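Local coordinates for protein acyl-CoA dehydrogenase (Bacillus anthracis, PDB 3OWA) that binds FAD and probably uses it to oxidise acyl-CoA thioesters to 2,3-enoyl-CoA, as other acyl-CoA dehydrogenases do, at residues G145-A150 with A193-V198; K281-I286 with Y392-M397; K468-M473 with R568-H573. One frame throughout, in Å; residues are numbered along the deposited sequence. Where two conformers were deposited one is given.

Contact 1: G145-A150 with A193-V198; sequences GEKLAA and ADVFIV
The carbonyl of Leu148 takes two backbone N-H groups from the 193-198 segment, those of Asp194 (N to O 2.8 Å) and Val195 (N to O 3.1 Å). Parallel strand pairing starts there: Ala150 N gives its hydrogen to Val195 O at 2.9 Å, and Ile197 N gives its own to Ala150 O at 3.0 Å. Ala149 bridges Val195 and Ala150 bridges Phe196, and Ala149 CA also points its hydrogen at Val195 O.

Asp194 adds a polar side-chain bond. With chi1 at -64° its carboxylate turns back beside its own backbone N, where OD2 receives Leu148 N at 3.0 Å through the anti lone pair. A water lies within hydrogen-bonding distance of the same OD2.

Apolar contacts lie on two faces. In the conformer given, and so less surely, Lys147 CD crosses Val195 CG2, whereas Ala150 CB meets both Ala193 CB and Phe196 CD2, each at 3.7 Å; Ile187 of strand 177-188 also packs on Ala150 and Phe196.

The strands belong to the beta domain of the acyl-CoA dehydrogenase fold, and the Ala150 side chain is about 6 Å from a bound FAD. Asp194 thus adds a side-chain bond to the backbone ones just before regular pairing begins, tying the loop ahead of one strand to the loop ahead of the other.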
loop_
_atom_site.group_PDB
_atom_site.type_symbol
_atom_site.label_atom_id
_atom_site.label_comp_id
_atom_site.label_asym_id
_atom_site.label_seq_id
_atom_site.Cartn_x
_atom_site.Cartn_y
_atom_site.Cartn_z
ATOM N N GLY A 145 -7.492 29.865 -20.052
ATOM C CA GLY A 145 -6.115 29.458 -19.821
ATOM C C GLY A 145 -5.136 30.529 -20.252
ATOM O O GLY A 145 -3.932 30.334 -20.155
ATOM N N GLU A 146 -5.647 31.677 -20.686
ATOM C CA GLU A 146 -4.791 32.848 -20.992
ATOM C C GLU A 146 -3.969 33.262 -19.764
ATOM O O GLU A 146 -2.825 33.650 -19.888
ATOM C CB GLU A 146 -5.641 34.013 -21.472
ATOM C CG GLU A 146 -4.897 34.995 -22.353
ATOM C CD GLU A 146 -5.855 35.767 -23.259
ATOM O OE1 GLU A 146 -6.791 35.132 -23.830
ATOM O OE2 GLU A 146 -5.665 37.001 -23.390
ATOM N N LYS A 147 -4.602 33.222 -18.599
ATOM C CA LYS A 147 -3.895 33.213 -17.334
ATOM C C LYS A 147 -4.069 31.812 -16.757
ATOM O O LYS A 147 -5.049 31.129 -17.097
ATOM C CB LYS A 147 -4.470 34.254 -16.378
ATOM C CG LYS A 147 -3.972 35.676 -16.662
ATOM C CD LYS A 147 -4.390 36.642 -15.570
ATOM C CE LYS A 147 -3.856 38.040 -15.871
ATOM N NZ LYS A 147 -3.426 38.677 -14.621
ATOM N N LEU A 148 -3.115 31.396 -15.918
ATOM C CA LEU A 148 -3.188 30.132 -15.189
ATOM C C LEU A 148 -3.114 30.408 -13.700
ATOM O O LEU A 148 -2.415 31.314 -13.255
ATOM C CB LEU A 148 -2.038 29.212 -15.631
ATOM C CG LEU A 148 -2.213 28.824 -17.119
ATOM C CD1 LEU A 148 -0.940 28.128 -17.632
ATOM C CD2 LEU A 148 -3.508 27.987 -17.362
ATOM N N ALA A 149 -3.832 29.615 -12.934
ATOM C CA ALA A 149 -3.942 29.850 -11.474
ATOM C C ALA A 149 -3.261 28.776 -10.583
ATOM O O ALA A 149 -3.051 27.606 -10.994
ATOM C CB ALA A 149 -5.433 29.970 -11.108
ATOM N N ALA A 150 -2.981 29.170 -9.342
ATOM C CA ALA A 150 -2.440 28.281 -8.326
ATOM C C ALA A 150 -3.044 28.730 -6.999
ATOM O O ALA A 150 -3.540 29.861 -6.856
ATOM C CB ALA A 150 -0.923 28.403 -8.274
ATOM N N ALA A 193 2.186 29.587 -13.188
ATOM C CA ALA A 193 0.964 30.275 -12.786
ATOM C C ALA A 193 1.159 31.798 -12.884
ATOM O O ALA A 193 2.219 32.338 -12.529
ATOM C CB ALA A 193 0.533 29.893 -11.301
ATOM N N ASP A 194 0.118 32.480 -13.339
ATOM C CA ASP A 194 0.088 33.944 -13.403
ATOM C C ASP A 194 -0.540 34.521 -12.159
ATOM O O ASP A 194 -0.278 35.674 -11.791
ATOM C CB ASP A 194 -0.748 34.338 -14.613
ATOM C CG ASP A 194 -0.097 33.877 -15.920
ATOM O OD1 ASP A 194 1.003 34.381 -16.216
ATOM O OD2 ASP A 194 -0.640 32.989 -16.633
ATOM N N VAL A 195 -1.399 33.734 -11.537
ATOM C CA VAL A 195 -2.213 34.220 -10.437
ATOM C C VAL A 195 -2.157 33.230 -9.300
ATOM O O VAL A 195 -2.340 32.006 -9.523
ATOM C CB VAL A 195 -3.675 34.383 -10.900
ATOM C CG1 VAL A 195 -4.585 34.739 -9.700
ATOM C CG2 VAL A 195 -3.793 35.448 -11.972
ATOM N N PHE A 196 -1.924 33.720 -8.082
ATOM C CA PHE A 196 -1.873 32.838 -6.888
ATOM C C PHE A 196 -2.878 33.336 -5.831
ATOM O O PHE A 196 -2.867 34.512 -5.482
ATOM C CB PHE A 196 -0.478 32.859 -6.168
ATOM C CG PHE A 196 0.654 32.321 -7.014
ATOM C CD1 PHE A 196 1.202 33.097 -8.047
ATOM C CD2 PHE A 196 1.151 31.025 -6.796
ATOM C CE1 PHE A 196 2.226 32.621 -8.853
ATOM C CE2 PHE A 196 2.175 30.517 -7.594
ATOM C CZ PHE A 196 2.742 31.319 -8.621
ATOM N N ILE A 197 -3.710 32.440 -5.329
ATOM C CA ILE A 197 -4.601 32.752 -4.215
ATOM C C ILE A 197 -3.770 32.505 -2.972
ATOM O O ILE A 197 -3.471 31.378 -2.674
ATOM C CB ILE A 197 -5.826 31.828 -4.178
ATOM C CG1 ILE A 197 -6.565 31.856 -5.543
ATOM C CG2 ILE A 197 -6.780 32.217 -2.953
ATOM C CD1 ILE A 197 -7.057 33.237 -6.029
ATOM N N VAL A 198 -3.342 33.565 -2.309
ATOM C CA VAL A 198 -2.408 33.441 -1.187
ATOM C C VAL A 198 -3.090 33.774 0.154
ATOM O O VAL A 198 -3.783 34.771 0.272
ATOM C CB VAL A 198 -1.262 34.441 -1.370
ATOM C CG1 VAL A 198 -0.312 34.395 -0.181
ATOM C CG2 VAL A 198 -0.522 34.204 -2.739
HETATM O O HOH W 1 -0.086 31.905 -19.097
HETATM O O HOH W 2 -1.090 38.134 -14.049
#

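Contact 2: K281-I286 with Y392-M397; sequences KRAVEI and YEIERM
Helix segments 281-286 and 393-397 run nearly antiparallel, 153° between their directions, with axes 10.8 Å apart and Ala283 closest to Ile394 in the backbone.

Arg282 grips the carboxylate of Glu393 side-on with two nitrogens, one for each oxygen. NE of Arg282 reaches OE2 of Glu393 at 3.0 Å along an almost straight N-H (172°), and NH1 reaches OE1 at 2.7 Å on its syn lone pair. The two planes are nevertheless twisted 39° apart: OE2 is met well out of the carboxylate plane, although it lies close to that of the guanidinium. A bend at chi2 turns the arginine chain across the extended glutamate, and Ile286 CG2 sits over the centre of one guanidinium face. NH2 adds a weak bond to Glu285 OE2, one turn along its own helix, which helps to fix the group's rotation. This pairing probably offsets the nearby charge of Arg107.

Beneath the ion pair, the interface is apolar. Ile286 CD1 lies 3.9 Å from the selenium of selenomethionine Met397 and 4.0 Å from Ile394 CD1, and it also touches the aliphatic CG of Glu393. Bent at chi3, Met397 brings CE back to Ala283 CB at 3.8 Å. The small alanine thus receives both this methyl and, 4.1 Å from its CB, Ile394 CD1.

Helix 358-383 packs against this apolar layer, its Thr375 touching Ala283, Val376 touching Met397, and Val380 and His383 touching Ile394. Helix 305-336 packs on Val284 and Lys281, placing the long helix 257-293 within the C-terminal helical bundle, while Glu395 on helix 393-401 touches Met228 of the second subunit.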
loop_
_atom_site.group_PDB
_atom_site.type_symbol
_atom_site.label_atom_id
_atom_site.label_comp_id
_atom_site.label_asym_id
_atom_site.label_seq_id
_atom_site.Cartn_x
_atom_site.Cartn_y
_atom_site.Cartn_z
ATOM N N LYS A 281 -10.216 3.041 -12.575
ATOM C CA LYS A 281 -10.750 2.403 -13.775
ATOM C C LYS A 281 -9.663 2.126 -14.791
ATOM O O LYS A 281 -9.667 1.079 -15.436
ATOM C CB LYS A 281 -11.788 3.283 -14.463
ATOM C CG LYS A 281 -13.106 3.435 -13.752
ATOM C CD LYS A 281 -14.015 4.237 -14.665
ATOM C CE LYS A 281 -15.300 4.686 -13.992
ATOM N NZ LYS A 281 -16.112 5.477 -14.988
ATOM N N ARG A 282 -8.710 3.042 -14.927
ATOM C CA ARG A 282 -7.624 2.827 -15.867
ATOM C C ARG A 282 -6.708 1.666 -15.399
ATOM O O ARG A 282 -6.226 0.864 -16.214
ATOM C CB ARG A 282 -6.801 4.127 -16.011
ATOM C CG ARG A 282 -5.625 4.006 -16.953
ATOM C CD ARG A 282 -6.092 3.621 -18.392
ATOM N NE ARG A 282 -4.912 3.514 -19.238
ATOM C CZ ARG A 282 -4.918 3.044 -20.480
ATOM N NH1 ARG A 282 -3.771 2.976 -21.161
ATOM N NH2 ARG A 282 -6.061 2.626 -21.032
ATOM N N ALA A 283 -6.454 1.593 -14.092
ATOM C CA ALA A 283 -5.658 0.510 -13.552
ATOM C C ALA A 283 -6.346 -0.846 -13.813
ATOM O O ALA A 283 -5.680 -1.828 -14.131
ATOM C CB ALA A 283 -5.436 0.696 -12.020
ATOM N N VAL A 284 -7.663 -0.908 -13.636
ATOM C CA VAL A 284 -8.378 -2.147 -13.928
ATOM C C VAL A 284 -8.148 -2.533 -15.391
ATOM O O VAL A 284 -7.800 -3.668 -15.696
ATOM C CB VAL A 284 -9.872 -2.043 -13.608
ATOM C CG1 VAL A 284 -10.654 -3.277 -14.219
ATOM C CG2 VAL A 284 -10.114 -2.000 -12.071
ATOM N N GLU A 285 -8.309 -1.555 -16.275
ATOM C CA GLU A 285 -8.207 -1.767 -17.700
ATOM C C GLU A 285 -6.839 -2.281 -18.149
ATOM O O GLU A 285 -6.740 -3.292 -18.845
ATOM C CB GLU A 285 -8.545 -0.467 -18.436
ATOM C CG GLU A 285 -8.416 -0.589 -19.947
ATOM C CD GLU A 285 -8.836 0.691 -20.716
ATOM O OE1 GLU A 285 -9.170 0.532 -21.920
ATOM O OE2 GLU A 285 -8.810 1.832 -20.139
ATOM N N ILE A 286 -5.776 -1.596 -17.742
ATOM C CA ILE A 286 -4.444 -2.033 -18.148
ATOM C C ILE A 286 -4.011 -3.359 -17.505
ATOM O O ILE A 286 -3.282 -4.126 -18.110
ATOM C CB ILE A 286 -3.374 -0.932 -18.018
ATOM C CG1 ILE A 286 -3.069 -0.648 -16.555
ATOM C CG2 ILE A 286 -3.851 0.310 -18.747
ATOM C CD1 ILE A 286 -2.145 0.580 -16.381
ATOM N N TYR A 392 6.593 1.032 -17.876
ATOM C CA TYR A 392 5.175 0.616 -17.805
ATOM C C TYR A 392 4.302 1.668 -17.138
ATOM O O TYR A 392 4.693 2.241 -16.139
ATOM C CB TYR A 392 5.031 -0.781 -17.154
ATOM C CG TYR A 392 5.532 -1.859 -18.091
ATOM C CD1 TYR A 392 4.627 -2.634 -18.839
ATOM C CD2 TYR A 392 6.913 -2.073 -18.267
ATOM C CE1 TYR A 392 5.081 -3.606 -19.719
ATOM C CE2 TYR A 392 7.382 -3.034 -19.191
ATOM C CZ TYR A 392 6.448 -3.785 -19.894
ATOM O OH TYR A 392 6.900 -4.736 -20.775
ATOM N N GLU A 393 3.116 1.893 -17.701
ATOM C CA GLU A 393 2.162 2.870 -17.220
ATOM C C GLU A 393 1.790 2.608 -15.748
ATOM O O GLU A 393 1.641 3.539 -14.943
ATOM C CB GLU A 393 0.888 2.776 -18.122
ATOM C CG GLU A 393 -0.209 3.775 -17.710
ATOM C CD GLU A 393 -1.423 3.810 -18.625
ATOM O OE1 GLU A 393 -1.503 3.090 -19.667
ATOM O OE2 GLU A 393 -2.315 4.613 -18.305
ATOM N N ILE A 394 1.651 1.348 -15.355
ATOM C CA ILE A 394 1.218 1.078 -13.953
ATOM C C ILE A 394 2.271 1.516 -12.951
ATOM O O ILE A 394 1.965 1.822 -11.795
ATOM C CB ILE A 394 0.832 -0.444 -13.748
ATOM C CG1 ILE A 394 0.030 -0.624 -12.455
ATOM C CG2 ILE A 394 2.083 -1.365 -13.800
ATOM C CD1 ILE A 394 -1.483 -0.197 -12.536
ATOM N N GLU A 395 3.526 1.540 -13.367
ATOM C CA GLU A 395 4.600 1.943 -12.477
ATOM C C GLU A 395 4.477 3.445 -12.098
ATOM O O GLU A 395 4.670 3.857 -10.934
ATOM C CB GLU A 395 5.924 1.672 -13.182
ATOM C CG GLU A 395 7.232 1.982 -12.382
ATOM C CD GLU A 395 7.672 3.481 -12.373
ATOM O OE1 GLU A 395 8.473 3.828 -11.485
ATOM O OE2 GLU A 395 7.286 4.320 -13.245
ATOM N N ARG A 396 4.166 4.266 -13.083
ATOM C CA ARG A 396 3.913 5.711 -12.824
ATOM C C ARG A 396 2.661 5.950 -12.000
ATOM O O ARG A 396 2.663 6.773 -11.102
ATOM C CB ARG A 396 3.718 6.443 -14.176
ATOM C CG ARG A 396 3.893 7.967 -14.000
ATOM C CD ARG A 396 3.088 8.631 -15.154
ATOM N NE ARG A 396 1.663 8.518 -14.850
ATOM C CZ ARG A 396 0.723 8.080 -15.677
ATOM N NH1 ARG A 396 -0.549 8.049 -15.259
ATOM N NH2 ARG A 396 1.016 7.723 -16.921
HETATM N N MSE A 397 1.584 5.196 -12.288
HETATM C CA MSE A 397 0.369 5.306 -11.515
HETATM C C MSE A 397 0.578 4.958 -10.041
HETATM O O MSE A 397 0.001 5.607 -9.133
HETATM C CB MSE A 397 -0.669 4.346 -12.105
HETATM C CG MSE A 397 -1.175 4.888 -13.486
HETATM SE SE MSE A 397 -2.547 3.716 -14.135
HETATM C CE MSE A 397 -3.884 4.121 -12.838
#

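Contact 3: K468-M473 with R568-H573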
loop_
_atom_site.group_PDB
_atom_site.type_symbol
_atom_site.label_atom_id
_atom_site.label_comp_id
_atom_site.label_asym_id
_atom_site.label_seq_id
_atom_site.Cartn_x
_atom_site.Cartn_y
_atom_site.Cartn_z
ATOM N N LYS A 468 -26.311 1.173 9.459
ATOM C CA LYS A 468 -26.725 2.487 9.961
ATOM C C LYS A 468 -26.956 2.467 11.465
ATOM O O LYS A 468 -26.469 3.339 12.185
ATOM C CB LYS A 468 -27.992 2.978 9.244
ATOM C CG LYS A 468 -27.758 3.359 7.780
ATOM C CD LYS A 468 -28.983 3.947 7.126
ATOM C CE LYS A 468 -28.775 3.961 5.619
ATOM N NZ LYS A 468 -29.796 4.767 4.936
ATOM N N LYS A 469 -27.696 1.455 11.921
ATOM C CA LYS A 469 -27.948 1.217 13.343
ATOM C C LYS A 469 -26.655 1.012 14.144
ATOM O O LYS A 469 -26.519 1.564 15.240
ATOM C CB LYS A 469 -28.865 -0.002 13.517
ATOM C CG LYS A 469 -30.233 0.184 12.851
ATOM C CD LYS A 469 -31.086 -1.079 12.917
ATOM C CE LYS A 469 -32.412 -0.828 12.211
ATOM N NZ LYS A 469 -33.163 -2.092 12.035
ATOM N N ILE A 470 -25.723 0.221 13.593
ATOM C CA ILE A 470 -24.446 -0.042 14.256
ATOM C C ILE A 470 -23.637 1.259 14.402
ATOM O O ILE A 470 -23.112 1.539 15.477
ATOM C CB ILE A 470 -23.623 -1.153 13.523
ATOM C CG1 ILE A 470 -24.310 -2.519 13.633
ATOM C CG2 ILE A 470 -22.209 -1.275 14.093
ATOM C CD1 ILE A 470 -23.880 -3.508 12.535
ATOM N N GLY A 471 -23.552 2.051 13.332
ATOM C CA GLY A 471 -22.855 3.337 13.376
ATOM C C GLY A 471 -23.449 4.268 14.429
ATOM O O GLY A 471 -22.731 4.855 15.245
ATOM N N LEU A 472 -24.771 4.395 14.408
ATOM C CA LEU A 472 -25.483 5.209 15.384
ATOM C C LEU A 472 -25.240 4.726 16.807
ATOM O O LEU A 472 -24.943 5.531 17.692
ATOM C CB LEU A 472 -26.981 5.235 15.062
ATOM C CG LEU A 472 -27.366 6.186 13.938
ATOM C CD1 LEU A 472 -28.558 5.677 13.149
ATOM C CD2 LEU A 472 -27.642 7.562 14.518
HETATM N N MSE A 473 -25.336 3.412 17.012
HETATM C CA MSE A 473 -25.158 2.807 18.349
HETATM C C MSE A 473 -23.788 3.124 18.919
HETATM O O MSE A 473 -23.653 3.569 20.056
HETATM C CB MSE A 473 -25.338 1.287 18.300
HETATM C CG MSE A 473 -25.413 0.631 19.674
HETATM SE SE MSE A 473 -24.985 -1.283 19.747
HETATM C CE MSE A 473 -25.566 -1.804 17.984
ATOM N N ARG A 568 -24.111 -8.493 17.799
ATOM C CA ARG A 568 -24.325 -9.824 17.210
ATOM C C ARG A 568 -25.718 -9.948 16.578
ATOM O O ARG A 568 -25.863 -10.480 15.476
ATOM C CB ARG A 568 -24.090 -10.927 18.254
ATOM C CG ARG A 568 -23.752 -12.297 17.671
ATOM C CD ARG A 568 -24.945 -13.271 17.710
ATOM N NE ARG A 568 -25.531 -13.411 19.050
ATOM C CZ ARG A 568 -25.206 -14.359 19.928
ATOM N NH1 ARG A 568 -24.294 -15.278 19.629
ATOM N NH2 ARG A 568 -25.801 -14.388 21.115
ATOM N N LYS A 569 -26.727 -9.432 17.274
ATOM C CA LYS A 569 -28.096 -9.358 16.754
ATOM C C LYS A 569 -28.188 -8.496 15.487
ATOM O O LYS A 569 -28.945 -8.816 14.569
ATOM C CB LYS A 569 -29.062 -8.813 17.822
ATOM C CG LYS A 569 -29.474 -9.845 18.884
ATOM C CD LYS A 569 -30.386 -9.248 19.949
ATOM C CE LYS A 569 -30.455 -10.153 21.184
ATOM N NZ LYS A 569 -31.163 -9.491 22.323
ATOM N N LEU A 570 -27.417 -7.411 15.441
ATOM C CA LEU A 570 -27.442 -6.516 14.294
ATOM C C LEU A 570 -26.640 -7.077 13.137
ATOM O O LEU A 570 -26.811 -6.688 11.998
ATOM C CB LEU A 570 -26.921 -5.138 14.684
ATOM C CG LEU A 570 -27.925 -4.249 15.415
ATOM C CD1 LEU A 570 -27.231 -2.980 15.804
ATOM C CD2 LEU A 570 -29.168 -3.949 14.568
ATOM N N THR A 571 -25.808 -8.051 13.435
ATOM C CA THR A 571 -24.807 -8.464 12.482
ATOM C C THR A 571 -25.021 -9.867 11.896
ATOM O O THR A 571 -24.410 -10.236 10.886
ATOM C CB THR A 571 -23.433 -8.256 13.125
ATOM O OG1 THR A 571 -22.552 -7.690 12.166
ATOM C CG2 THR A 571 -22.898 -9.519 13.748
ATOM N N ARG A 572 -25.919 -10.621 12.523
ATOM C CA ARG A 572 -26.276 -11.974 12.090
ATOM C C ARG A 572 -26.927 -12.009 10.700
ATOM O O ARG A 572 -27.872 -11.261 10.429
ATOM C CB ARG A 572 -27.245 -12.595 13.107
ATOM C CG ARG A 572 -26.613 -12.938 14.456
ATOM C CD ARG A 572 -27.294 -14.133 15.128
ATOM N NE ARG A 572 -28.744 -14.142 14.923
ATOM C CZ ARG A 572 -29.383 -14.930 14.054
ATOM N NH1 ARG A 572 -28.713 -15.792 13.296
ATOM N NH2 ARG A 572 -30.703 -14.858 13.942
ATOM N N HIS A 573 -26.423 -12.880 9.832
ATOM C CA HIS A 573 -27.026 -13.119 8.522
ATOM C C HIS A 573 -26.414 -14.348 7.896
ATOM O O HIS A 573 -25.439 -14.876 8.415
ATOM C CB HIS A 573 -26.837 -11.922 7.581
ATOM C CG HIS A 573 -25.422 -11.718 7.131
ATOM N ND1 HIS A 573 -24.450 -11.179 7.947
ATOM C CD2 HIS A 573 -24.824 -11.953 5.938
ATOM C CE1 HIS A 573 -23.314 -11.091 7.277
ATOM N NE2 HIS A 573 -23.516 -11.546 6.051
#
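Lys469, the first residue of 468-473 to touch the other segment, meets Leu570 with its aliphatic chain: CD lies 3.8 Å from Leu570 CD2, and CB touches both leucine methyls at 4.1 Å. Its extended chain crosses the leucine at about a right angle and leads its ammonium group away from 568-573.

Next comes Ile470, whose CA is nearest that of Leu570. The two side chains slide past each other in opposite directions, so that Ile470 CG1 reaches Leu570 CD1 at 3.7 Å and Leu570 CB at 3.8 Å. Its CD1 extends farther, to Leu570 CB, and comes within 4.4 Å of Thr571 OG1. Phe540, Ile543 and Ala547 of helix 526-554 also pack on Ile470, joining a third helix to the interface.

One turn after Lys469, selenomethionine Met473 lies near Leu570, but the position of its methyl is doubtful, because the modelled separation is too short to be reliable. Leu440 of helix 433-444 packs against both Met473 and Lys469.

Leu570 is thus the common partner of Lys469 and Ile470, and, less surely, of Met473. Its CG is turned beside the backbone N (chi1 -79°); CD2 lies against Lys469 CB and CD, CD1 against Ile470 CG1 and also Lys469 CB. Just beyond it helix 557-571 ends, and His573 ND1 donates to Thr571 O at 3.1 Å, with the oxygen in the imidazole plane. No hydrogen bond links the two segments, so here the second C-terminal helical region is joined by hydrocarbon packing.

Along the chain the three contacts follow one another without overlap. Contact 1 pairs strands 149-152 and 195-202 in the beta region; contact 2 joins helices 257-293 and 393-401 of the first C-terminal helical region; contact 3 joins helices 458-482 and 557-571 farther along. None touches another. The centres of contacts 1 and 2 are about 30 Å apart, those of contacts 2 and 3 about 38 Å. Contacts 1 and 3, about 49 Å between centres, fall on opposite sides of the chain's centre. In contact 2 the Ile394 side chain is about 11 Å from a bound FAD. The beta domain and two helical regions are thus held by separate interfaces, a strand pairing and two helix packings.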